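Local structure of thymine dioxygenase (Neurospora crassa, 5C3Q) at residues N52-Q56 with Q157-L161; E61-N65 with R288-A292; I119-I125 with I190-Y196. The protein probably acts as a 2-oxoglutarate-dependent dioxygenase (thymine-7-hydroxylase) that oxidises the methyl group of thymine at a non-haem iron centre. One frame throughout, in Å; residues are numbered along the deposited sequence.

Interaction 1. Residues N52-Q56 with Q157-L161; sequences NIPIQ and QCKAL. With EDO (1,2-ethanediol), chain L.
I55 meets the flank of helix 147-173 through one branch of its side chain, the contact running from Q157 across C158 to L161. From CB, the CG1 branch lies anti to the carbonyl carbon (chi1 -64°) and heads for the helix. CG1 comes first, passing the amide oxygen of Q157, with I55 CG1 3.8 Å from Q157 OE1. The branch continues extended, and at its tip I55 CD1 reaches C158 SG at 4.0 Å and, slightly farther off, L161 CD2. The other branch, CG2, approaches only the same amide oxygen, at 4.1 Å from Q157 OE1. An alanine here would remove the whole CG1 arm, which would probably open a gap between the loop and the helix beside C158 and L161. L161 extends the apolar patch: its CD2 lies 4.0 Å from I53 CD1, and its CD1 meets P54 CD at 4.1 Å, the P54 and L161 side chains crossing at about a right angle. A water is the polar link, accepting from Q56 N at 2.8 Å and donating to Q157 OE1, while the Q157 NE2 end is held by N153. The contact thus joins the loop between strand 47-51 and helix 57-71 to the long helix 147-173; strand 222-227 also borders it, with F226 against I53 and C158, and L224 against C158 and L161.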
loop_
_atom_site.group_PDB
_atom_site.type_symbol
_atom_site.label_atom_id
_atom_site.label_comp_id
_atom_site.label_asym_id
_atom_site.label_seq_id
_atom_site.Cartn_x
_atom_site.Cartn_y
_atom_site.Cartn_z
ATOM N N ASN A 52 5.778 -6.255 -16.026
ATOM C CA ASN A 52 7.177 -6.159 -16.453
ATOM C C ASN A 52 7.950 -5.075 -15.718
ATOM O O ASN A 52 8.614 -4.233 -16.331
ATOM C CB ASN A 52 7.266 -5.963 -17.968
ATOM C CG ASN A 52 6.641 -7.111 -18.736
ATOM O OD1 ASN A 52 6.575 -8.233 -18.242
ATOM N ND2 ASN A 52 6.169 -6.834 -19.939
ATOM N N ILE A 53 7.842 -5.097 -14.394
ATOM C CA ILE A 53 8.627 -4.212 -13.537
ATOM C C ILE A 53 10.017 -4.827 -13.345
ATOM O O ILE A 53 10.201 -6.020 -13.585
ATOM C CB ILE A 53 7.939 -3.954 -12.170
ATOM C CG1 ILE A 53 7.567 -5.267 -11.466
ATOM C CG2 ILE A 53 6.694 -3.096 -12.362
ATOM C CD1 ILE A 53 7.356 -5.129 -9.974
ATOM N N PRO A 54 11.003 -4.023 -12.911
ATOM C CA PRO A 54 12.362 -4.558 -12.758
ATOM C C PRO A 54 12.538 -5.636 -11.672
ATOM O O PRO A 54 13.526 -6.373 -11.704
ATOM C CB PRO A 54 13.200 -3.315 -12.415
ATOM C CG PRO A 54 12.365 -2.148 -12.812
ATOM C CD PRO A 54 10.949 -2.584 -12.604
ATOM N N ILE A 55 11.606 -5.731 -10.727
ATOM C CA ILE A 55 11.672 -6.771 -9.690
ATOM C C ILE A 55 11.292 -8.119 -10.300
ATOM O O ILE A 55 10.195 -8.269 -10.833
ATOM C CB ILE A 55 10.746 -6.448 -8.493
ATOM C CG1 ILE A 55 11.220 -5.171 -7.793
ATOM C CG2 ILE A 55 10.722 -7.605 -7.499
ATOM C CD1 ILE A 55 10.211 -4.565 -6.840
ATOM N N GLN A 56 12.197 -9.093 -10.210
ATOM C CA GLN A 56 12.013 -10.402 -10.850
ATOM C C GLN A 56 10.958 -11.264 -10.149
ATOM O O GLN A 56 10.899 -11.290 -8.920
ATOM C CB GLN A 56 13.337 -11.175 -10.885
ATOM C CG GLN A 56 14.398 -10.575 -11.791
ATOM C CD GLN A 56 14.025 -10.619 -13.264
ATOM O OE1 GLN A 56 13.993 -9.585 -13.931
ATOM N NE2 GLN A 56 13.737 -11.815 -13.779
ATOM N N GLN A 157 14.860 -2.594 -3.586
ATOM C CA GLN A 157 14.318 -2.735 -4.939
ATOM C C GLN A 157 12.972 -2.016 -5.107
ATOM O O GLN A 157 12.712 -1.428 -6.156
ATOM C CB GLN A 157 14.196 -4.208 -5.315
ATOM C CG GLN A 157 15.549 -4.880 -5.468
ATOM C CD GLN A 157 15.451 -6.268 -6.066
ATOM O OE1 GLN A 157 14.692 -6.500 -7.011
ATOM N NE2 GLN A 157 16.225 -7.201 -5.525
ATOM N N CYS A 158 12.128 -2.057 -4.077
ATOM C CA CYS A 158 10.873 -1.299 -4.082
ATOM C C CYS A 158 11.136 0.203 -3.971
ATOM O O CYS A 158 10.423 1.009 -4.572
ATOM C CB CYS A 158 9.952 -1.741 -2.940
ATOM S SG CYS A 158 9.236 -3.388 -3.135
ATOM N N LYS A 159 12.148 0.570 -3.190
ATOM C CA LYS A 159 12.599 1.961 -3.092
ATOM C C LYS A 159 13.008 2.488 -4.469
ATOM O O LYS A 159 12.677 3.617 -4.833
ATOM C CB LYS A 159 13.772 2.058 -2.104
ATOM C CG LYS A 159 14.561 3.358 -2.113
ATOM C CD LYS A 159 15.756 3.241 -1.173
ATOM C CE LYS A 159 16.746 4.370 -1.360
ATOM N NZ LYS A 159 17.966 4.155 -0.529
ATOM N N ALA A 160 13.720 1.660 -5.229
ATOM C CA ALA A 160 14.118 2.011 -6.595
ATOM C C ALA A 160 12.904 2.144 -7.522
ATOM O O ALA A 160 12.846 3.059 -8.337
ATOM C CB ALA A 160 15.102 0.988 -7.143
ATOM N N LEU A 161 11.931 1.242 -7.392
ATOM C CA LEU A 161 10.705 1.320 -8.199
ATOM C C LEU A 161 9.884 2.575 -7.889
ATOM O O LEU A 161 9.309 3.187 -8.790
ATOM C CB LEU A 161 9.846 0.067 -8.003
ATOM C CG LEU A 161 8.578 -0.050 -8.853
ATOM C CD1 LEU A 161 8.879 0.100 -10.337
ATOM C CD2 LEU A 161 7.886 -1.379 -8.586
HETATM C C1 EDO L . 6.483 -10.069 -10.094
HETATM O O1 EDO L . 5.991 -8.849 -9.529
HETATM C C2 EDO L . 7.065 -9.774 -11.462
HETATM O O2 EDO L . 7.913 -8.625 -11.373
HETATM O O HOH W 1 14.331 -9.005 -8.391
#

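Interaction 2. Residues E61-N65 with R288-A292. With AKG (2-oxoglutaric acid), chain F.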
loop_
_atom_site.group_PDB
_atom_site.type_symbol
_atom_site.label_atom_id
_atom_site.label_comp_id
_atom_site.label_asym_id
_atom_site.label_seq_id
_atom_site.Cartn_x
_atom_site.Cartn_y
_atom_site.Cartn_z
ATOM N N GLU A 61 8.517 -14.298 -5.514
ATOM C CA GLU A 61 8.035 -15.577 -4.989
ATOM C C GLU A 61 8.798 -15.976 -3.716
ATOM O O GLU A 61 8.199 -16.402 -2.731
ATOM C CB GLU A 61 8.179 -16.663 -6.057
ATOM C CG GLU A 61 7.314 -17.889 -5.834
ATOM C CD GLU A 61 7.457 -18.912 -6.948
ATOM O OE1 GLU A 61 7.646 -18.511 -8.122
ATOM O OE2 GLU A 61 7.377 -20.122 -6.651
ATOM N N HIS A 62 10.119 -15.818 -3.753
ATOM C CA HIS A 62 10.978 -16.063 -2.595
ATOM C C HIS A 62 10.620 -15.146 -1.416
ATOM O O HIS A 62 10.535 -15.602 -0.275
ATOM C CB HIS A 62 12.450 -15.882 -2.988
ATOM C CG HIS A 62 13.404 -15.978 -1.837
ATOM N ND1 HIS A 62 13.614 -17.149 -1.139
ATOM C CD2 HIS A 62 14.215 -15.053 -1.271
ATOM C CE1 HIS A 62 14.509 -16.938 -0.190
ATOM N NE2 HIS A 62 14.890 -15.674 -0.249
ATOM N N VAL A 63 10.399 -13.865 -1.699
ATOM C CA VAL A 63 10.022 -12.897 -0.664
ATOM C C VAL A 63 8.707 -13.307 0.010
ATOM O O VAL A 63 8.602 -13.272 1.242
ATOM C CB VAL A 63 9.939 -11.459 -1.232
ATOM C CG1 VAL A 63 9.262 -10.506 -0.254
ATOM C CG2 VAL A 63 11.333 -10.951 -1.575
ATOM N N PHE A 64 7.723 -13.711 -0.791
ATOM C CA PHE A 64 6.447 -14.216 -0.257
ATOM C C PHE A 64 6.625 -15.475 0.593
ATOM O O PHE A 64 6.019 -15.594 1.655
ATOM C CB PHE A 64 5.439 -14.488 -1.381
ATOM C CG PHE A 64 4.577 -13.304 -1.720
ATOM C CD1 PHE A 64 5.057 -12.283 -2.528
ATOM C CD2 PHE A 64 3.283 -13.211 -1.228
ATOM C CE1 PHE A 64 4.268 -11.192 -2.837
ATOM C CE2 PHE A 64 2.486 -12.118 -1.534
ATOM C CZ PHE A 64 2.981 -11.111 -2.341
ATOM N N ASN A 65 7.447 -16.410 0.124
ATOM C CA ASN A 65 7.767 -17.613 0.903
ATOM C C ASN A 65 8.442 -17.262 2.233
ATOM O O ASN A 65 8.145 -17.861 3.268
ATOM C CB ASN A 65 8.678 -18.554 0.107
ATOM C CG ASN A 65 7.963 -19.243 -1.048
ATOM O OD1 ASN A 65 6.776 -19.563 -0.964
ATOM N ND2 ASN A 65 8.698 -19.504 -2.126
ATOM N N ARG A 288 -4.431 -15.788 2.782
ATOM C CA ARG A 288 -4.064 -14.797 1.775
ATOM C C ARG A 288 -2.812 -14.037 2.224
ATOM O O ARG A 288 -2.723 -13.578 3.370
ATOM C CB ARG A 288 -5.219 -13.821 1.517
ATOM C CG ARG A 288 -4.873 -12.651 0.604
ATOM C CD ARG A 288 -6.114 -11.895 0.155
ATOM N NE ARG A 288 -5.817 -10.907 -0.882
ATOM C CZ ARG A 288 -5.338 -9.680 -0.668
ATOM N NH1 ARG A 288 -5.082 -9.250 0.563
ATOM N NH2 ARG A 288 -5.107 -8.875 -1.702
ATOM N N TYR A 289 -1.850 -13.917 1.315
ATOM C CA TYR A 289 -0.641 -13.141 1.554
ATOM C C TYR A 289 -0.596 -11.964 0.611
ATOM O O TYR A 289 -0.863 -12.096 -0.587
ATOM C CB TYR A 289 0.609 -13.988 1.339
ATOM C CG TYR A 289 0.744 -15.097 2.337
ATOM C CD1 TYR A 289 1.345 -14.876 3.569
ATOM C CD2 TYR A 289 0.257 -16.368 2.058
ATOM C CE1 TYR A 289 1.462 -15.892 4.500
ATOM C CE2 TYR A 289 0.370 -17.396 2.980
ATOM C CZ TYR A 289 0.973 -17.151 4.198
ATOM O OH TYR A 289 1.085 -18.163 5.118
ATOM N N SER A 290 -0.259 -10.806 1.159
ATOM C CA SER A 290 0.071 -9.653 0.345
ATOM C C SER A 290 1.214 -8.892 0.992
ATOM O O SER A 290 1.556 -9.113 2.164
ATOM C CB SER A 290 -1.150 -8.746 0.152
ATOM O OG SER A 290 -1.573 -8.178 1.377
ATOM N N ILE A 291 1.817 -8.012 0.203
ATOM C CA ILE A 291 2.870 -7.142 0.673
ATOM C C ILE A 291 2.543 -5.734 0.194
ATOM O O ILE A 291 2.443 -5.485 -1.016
ATOM C CB ILE A 291 4.250 -7.581 0.143
ATOM C CG1 ILE A 291 4.532 -9.037 0.538
ATOM C CG2 ILE A 291 5.336 -6.649 0.670
ATOM C CD1 ILE A 291 5.827 -9.603 -0.006
ATOM N N ALA A 292 2.359 -4.825 1.145
ATOM C CA ALA A 292 2.156 -3.416 0.842
ATOM C C ALA A 292 3.433 -2.654 1.144
ATOM O O ALA A 292 3.872 -2.587 2.298
ATOM C CB ALA A 292 1.004 -2.856 1.655
HETATM C C1 AKG F . -2.984 -1.900 3.195
HETATM O O1 AKG F . -3.015 -0.644 3.292
HETATM O O2 AKG F . -2.280 -2.597 3.954
HETATM C C2 AKG F . -3.803 -2.570 2.172
HETATM O O5 AKG F . -4.623 -1.921 1.528
HETATM C C3 AKG F . -3.629 -4.057 1.928
HETATM C C4 AKG F . -4.450 -4.511 0.724
HETATM C C5 AKG F . -4.222 -5.971 0.413
HETATM O O3 AKG F . -4.425 -6.353 -0.759
HETATM O O4 AKG F . -3.855 -6.755 1.315
#
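F64, with V63 beside it, makes an apolar helix-on-sheet contact: helix 57-71 packs on strand 284-295, which belongs to the larger sheet of the double-stranded beta-helix (DSBH) core. The axes of the two short segments approach to 9.7 Å, their directions 113° apart, and the F64 ring bridges the interval. Its face receives I291 CD1 in a CH-pi contact, the methyl 3.9 Å from the ring centroid and displaced toward the rim. The same methyl touches V63 CG1 at 3.6 Å, which wedges the end of I291 between two successive helix residues. I291 extends this far because CG1 stands anti to the carbonyl carbon (chi1 -57°) and CD1 continues the chain outward. Farther round the ring, F64 CD2 packs against Y289 CB, and the ring edge at CE2 points to Y289 O, 3.5 Å away and near the ring plane. The tyrosine ring itself leads off to stack with H195.

Alternation along the strand gives its two faces different work. Y289 and I291 turn to the helix, whereas R288 and S290 serve the 2-oxoglutarate pocket. R288 holds the distal carboxylate with two nearly straight bonds, its extended chain bringing NH1 to AKG O4 and NH2 to AKG O3 (2.8 Å), the latter near the guanidinium plane; Q227 also receives NH2. AKG O4 is gripped once more, by S290 OG at 2.7 Å.

Interaction 3. Residues I119-I125 with I190-Y196; sequences IKESYEI and ILRLLHY. With AKG (2-oxoglutaric acid), chain F; TDR (thymine), chain G; EDO (1,2-ethanediol), chain I.
R192 and E124 form the salt bridge of this strand pair. R192 NE donates to E124 OE1 at 2.8 Å, coming from above the carboxylate plane rather than within it, and NH2 adds a weak bond to the same oxygen. E124 OE2 instead accepts from a bound 1,2-ethanediol, probably from the crystallisation liquor, whose O1 also takes R192 NH2. R192 NH1 turns to the C1 carboxylate of 2-oxoglutarate, giving AKG O2 a bond of 2.9 Å. A bend at chi3 (-100°) swings the guanidinium into this position, where one face lies against C6 of thymine.

The backbones pair as antiparallel neighbours in the larger sheet of the DSBH fold. E121 with H195, Y123 with L193 and I125 with L191 are hydrogen-bonded pairs, each satisfying both its N-H and its C=O groups, the shortest of these backbone bonds being L191 N to I125 O at 2.7 Å. The alternate pairs, S122 with L194 and E124 with R192, turn their side chains to the ligand face; their outward backbone groups bond to the flanking strands, S122 to S93 and L194 to S290.

On the opposite face, E121 and H195 lie side by side, and H195 ND1 donates to E121 OE2 at 2.6 Å. E121 OE2 uses its anti lone pair and lies in the plane of the H195 ring, although the carboxylate is turned 39° from it, while E121 OE1 is taken by K78 and Y92. Y123 OH bonds to P136 O.

At the loop end K120 CB packs on Y196 CD2 at 3.5 Å. K120 NZ donates to a water that in turn donates to Y196 OH and AKG O2, and Y196 OH donates to AKG O4 at 2.7 Å.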
loop_
_atom_site.group_PDB
_atom_site.type_symbol
_atom_site.label_atom_id
_atom_site.label_comp_id
_atom_site.label_asym_id
_atom_site.label_seq_id
_atom_site.Cartn_x
_atom_site.Cartn_y
_atom_site.Cartn_z
ATOM N N ILE A 119 -9.441 -9.678 10.293
ATOM C CA ILE A 119 -8.780 -10.971 10.439
ATOM C C ILE A 119 -7.482 -10.941 9.633
ATOM O O ILE A 119 -7.417 -11.427 8.505
ATOM C CB ILE A 119 -9.680 -12.140 9.989
ATOM C CG1 ILE A 119 -11.042 -12.073 10.685
ATOM C CG2 ILE A 119 -9.010 -13.470 10.311
ATOM C CD1 ILE A 119 -12.092 -12.975 10.069
ATOM N N LYS A 120 -6.452 -10.349 10.229
ATOM C CA LYS A 120 -5.173 -10.156 9.559
ATOM C C LYS A 120 -4.050 -10.012 10.581
ATOM O O LYS A 120 -4.295 -9.735 11.749
ATOM C CB LYS A 120 -5.225 -8.906 8.668
ATOM C CG LYS A 120 -5.307 -7.584 9.426
ATOM C CD LYS A 120 -5.255 -6.387 8.488
ATOM C CE LYS A 120 -5.229 -5.078 9.260
ATOM N NZ LYS A 120 -5.016 -3.909 8.358
ATOM N N GLU A 121 -2.818 -10.219 10.134
ATOM C CA GLU A 121 -1.649 -9.847 10.921
ATOM C C GLU A 121 -0.635 -9.207 9.986
ATOM O O GLU A 121 -0.663 -9.436 8.775
ATOM C CB GLU A 121 -1.054 -11.048 11.673
ATOM C CG GLU A 121 -0.759 -12.265 10.815
ATOM C CD GLU A 121 -0.239 -13.455 11.608
ATOM O OE1 GLU A 121 0.252 -13.285 12.746
ATOM O OE2 GLU A 121 -0.300 -14.579 11.074
ATOM N N SER A 122 0.240 -8.382 10.547
ATOM C CA SER A 122 1.204 -7.648 9.742
ATOM C C SER A 122 2.546 -7.501 10.444
ATOM O O SER A 122 2.641 -7.576 11.669
ATOM C CB SER A 122 0.652 -6.268 9.376
ATOM O OG SER A 122 0.469 -5.466 10.525
ATOM N N TYR A 123 3.580 -7.310 9.637
ATOM C CA TYR A 123 4.910 -7.025 10.131
ATOM C C TYR A 123 5.516 -5.935 9.255
ATOM O O TYR A 123 5.634 -6.098 8.035
ATOM C CB TYR A 123 5.767 -8.287 10.103
ATOM C CG TYR A 123 7.173 -8.063 10.603
ATOM C CD1 TYR A 123 7.436 -7.932 11.964
ATOM C CD2 TYR A 123 8.239 -7.977 9.716
ATOM C CE1 TYR A 123 8.724 -7.724 12.427
ATOM C CE2 TYR A 123 9.528 -7.769 10.169
ATOM C CZ TYR A 123 9.767 -7.643 11.522
ATOM O OH TYR A 123 11.053 -7.433 11.964
ATOM N N GLU A 124 5.905 -4.830 9.883
ATOM C CA GLU A 124 6.376 -3.654 9.160
ATOM C C GLU A 124 7.867 -3.371 9.358
ATOM O O GLU A 124 8.388 -3.398 10.479
ATOM C CB GLU A 124 5.524 -2.454 9.544
ATOM C CG GLU A 124 4.134 -2.551 8.928
ATOM C CD GLU A 124 3.121 -1.630 9.564
ATOM O OE1 GLU A 124 2.350 -0.989 8.812
ATOM O OE2 GLU A 124 3.079 -1.557 10.809
ATOM N N ILE A 125 8.528 -3.103 8.237
ATOM C CA ILE A 125 9.962 -2.876 8.165
ATOM C C ILE A 125 10.194 -1.500 7.550
ATOM O O ILE A 125 9.638 -1.198 6.495
ATOM C CB ILE A 125 10.627 -3.947 7.267
ATOM C CG1 ILE A 125 10.504 -5.334 7.903
ATOM C CG2 ILE A 125 12.089 -3.618 7.007
ATOM C CD1 ILE A 125 10.515 -6.466 6.893
ATOM N N ILE A 190 7.790 2.207 4.172
ATOM C CA ILE A 190 7.444 1.121 5.083
ATOM C C ILE A 190 7.049 -0.115 4.284
ATOM O O ILE A 190 6.141 -0.073 3.449
ATOM C CB ILE A 190 6.314 1.519 6.058
ATOM C CG1 ILE A 190 6.779 2.636 7.003
ATOM C CG2 ILE A 190 5.820 0.318 6.857
ATOM C CD1 ILE A 190 7.819 2.223 8.029
ATOM N N LEU A 191 7.758 -1.208 4.540
ATOM C CA LEU A 191 7.466 -2.496 3.928
ATOM C C LEU A 191 6.538 -3.258 4.870
ATOM O O LEU A 191 6.963 -3.711 5.936
ATOM C CB LEU A 191 8.773 -3.258 3.680
ATOM C CG LEU A 191 8.746 -4.721 3.246
ATOM C CD1 LEU A 191 7.979 -4.899 1.949
ATOM C CD2 LEU A 191 10.173 -5.229 3.096
ATOM N N ARG A 192 5.268 -3.369 4.485
ATOM C CA ARG A 192 4.270 -4.071 5.287
ATOM C C ARG A 192 3.984 -5.463 4.721
ATOM O O ARG A 192 3.362 -5.603 3.663
ATOM C CB ARG A 192 2.973 -3.262 5.360
ATOM C CG ARG A 192 1.881 -3.920 6.194
ATOM C CD ARG A 192 0.570 -3.160 6.125
ATOM N NE ARG A 192 0.359 -2.304 7.287
ATOM C CZ ARG A 192 -0.746 -1.602 7.525
ATOM N NH1 ARG A 192 -1.769 -1.629 6.673
ATOM N NH2 ARG A 192 -0.827 -0.862 8.625
ATOM N N LEU A 193 4.449 -6.482 5.436
ATOM C CA LEU A 193 4.108 -7.868 5.144
ATOM C C LEU A 193 2.744 -8.153 5.760
ATOM O O LEU A 193 2.513 -7.821 6.923
ATOM C CB LEU A 193 5.151 -8.816 5.747
ATOM C CG LEU A 193 6.614 -8.536 5.389
ATOM C CD1 LEU A 193 7.507 -9.581 6.030
ATOM C CD2 LEU A 193 6.825 -8.507 3.883
ATOM N N LEU A 194 1.848 -8.754 4.980
ATOM C CA LEU A 194 0.491 -9.056 5.433
ATOM C C LEU A 194 0.163 -10.533 5.283
ATOM O O LEU A 194 0.455 -11.150 4.258
ATOM C CB LEU A 194 -0.533 -8.236 4.650
ATOM C CG LEU A 194 -0.618 -6.753 5.021
ATOM C CD1 LEU A 194 -1.126 -5.917 3.852
ATOM C CD2 LEU A 194 -1.499 -6.572 6.245
ATOM N N HIS A 195 -0.459 -11.084 6.317
ATOM C CA HIS A 195 -0.984 -12.434 6.283
ATOM C C HIS A 195 -2.421 -12.409 6.791
ATOM O O HIS A 195 -2.688 -11.970 7.909
ATOM C CB HIS A 195 -0.114 -13.365 7.129
ATOM C CG HIS A 195 -0.728 -14.704 7.381
ATOM N ND1 HIS A 195 -0.894 -15.216 8.648
ATOM C CD2 HIS A 195 -1.227 -15.631 6.531
ATOM C CE1 HIS A 195 -1.462 -16.406 8.569
ATOM N NE2 HIS A 195 -1.676 -16.680 7.295
ATOM N N TYR A 196 -3.342 -12.856 5.946
ATOM C CA TYR A 196 -4.744 -12.971 6.314
ATOM C C TYR A 196 -5.021 -14.458 6.520
ATOM O O TYR A 196 -5.109 -15.203 5.547
ATOM C CB TYR A 196 -5.636 -12.404 5.208
ATOM C CG TYR A 196 -5.365 -10.956 4.855
ATOM C CD1 TYR A 196 -4.417 -10.612 3.893
ATOM C CD2 TYR A 196 -6.061 -9.927 5.479
ATOM C CE1 TYR A 196 -4.168 -9.282 3.573
ATOM C CE2 TYR A 196 -5.827 -8.601 5.159
ATOM C CZ TYR A 196 -4.880 -8.282 4.207
ATOM O OH TYR A 196 -4.657 -6.961 3.895
HETATM C C1 AKG F . -2.984 -1.900 3.195
HETATM O O1 AKG F . -3.015 -0.644 3.292
HETATM O O2 AKG F . -2.280 -2.597 3.954
HETATM C C2 AKG F . -3.803 -2.570 2.172
HETATM O O5 AKG F . -4.623 -1.921 1.528
HETATM C C3 AKG F . -3.629 -4.057 1.928
HETATM C C4 AKG F . -4.450 -4.511 0.724
HETATM C C5 AKG F . -4.222 -5.971 0.413
HETATM O O3 AKG F . -4.425 -6.353 -0.759
HETATM O O4 AKG F . -3.855 -6.755 1.315
HETATM N N1 TDR G . 0.611 2.461 7.434
HETATM C C2 TDR G . 1.486 3.346 6.701
HETATM O O2 TDR G . 2.616 3.549 7.102
HETATM N N3 TDR G . 1.017 3.984 5.492
HETATM C C4 TDR G . -0.305 3.745 5.011
HETATM O O4 TDR G . -0.666 4.299 3.987
HETATM C C5 TDR G . -1.206 2.848 5.753
HETATM C CM5 TDR G . -2.603 2.564 5.301
HETATM C C6 TDR G . -0.719 2.212 6.980
HETATM C C1 EDO I . 0.536 -1.212 12.584
HETATM O O1 EDO I . 0.319 -1.395 11.182
HETATM C C2 EDO I . -0.761 -1.421 13.352
HETATM O O2 EDO I . -1.505 -0.203 13.444
HETATM O O HOH W 2 -4.138 -4.378 5.524
#

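How the interactions relate
Interactions 2 and 3 are buried and share one sheet: strands 284-295 and 190-200 are neighbours, joined by backbone bonds between R288 and Y196 and between A292 and R192, and by packing of I291 on L191. Both also reach 2-oxoglutarate, residues 288-292 at its distal carboxylate and 190-196 at both ends. Interaction 1 is only partly buried, its centre about 15 Å from that of interaction 2 and about 20 Å from that of interaction 3. It is apolar with one water link, and interaction 2 is likewise apolar between helix and strand, whereas interaction 3 is built on main-chain pairing and charged groups. Helix 147-173, which carries 157-161, also packs on V63, I291 and L191.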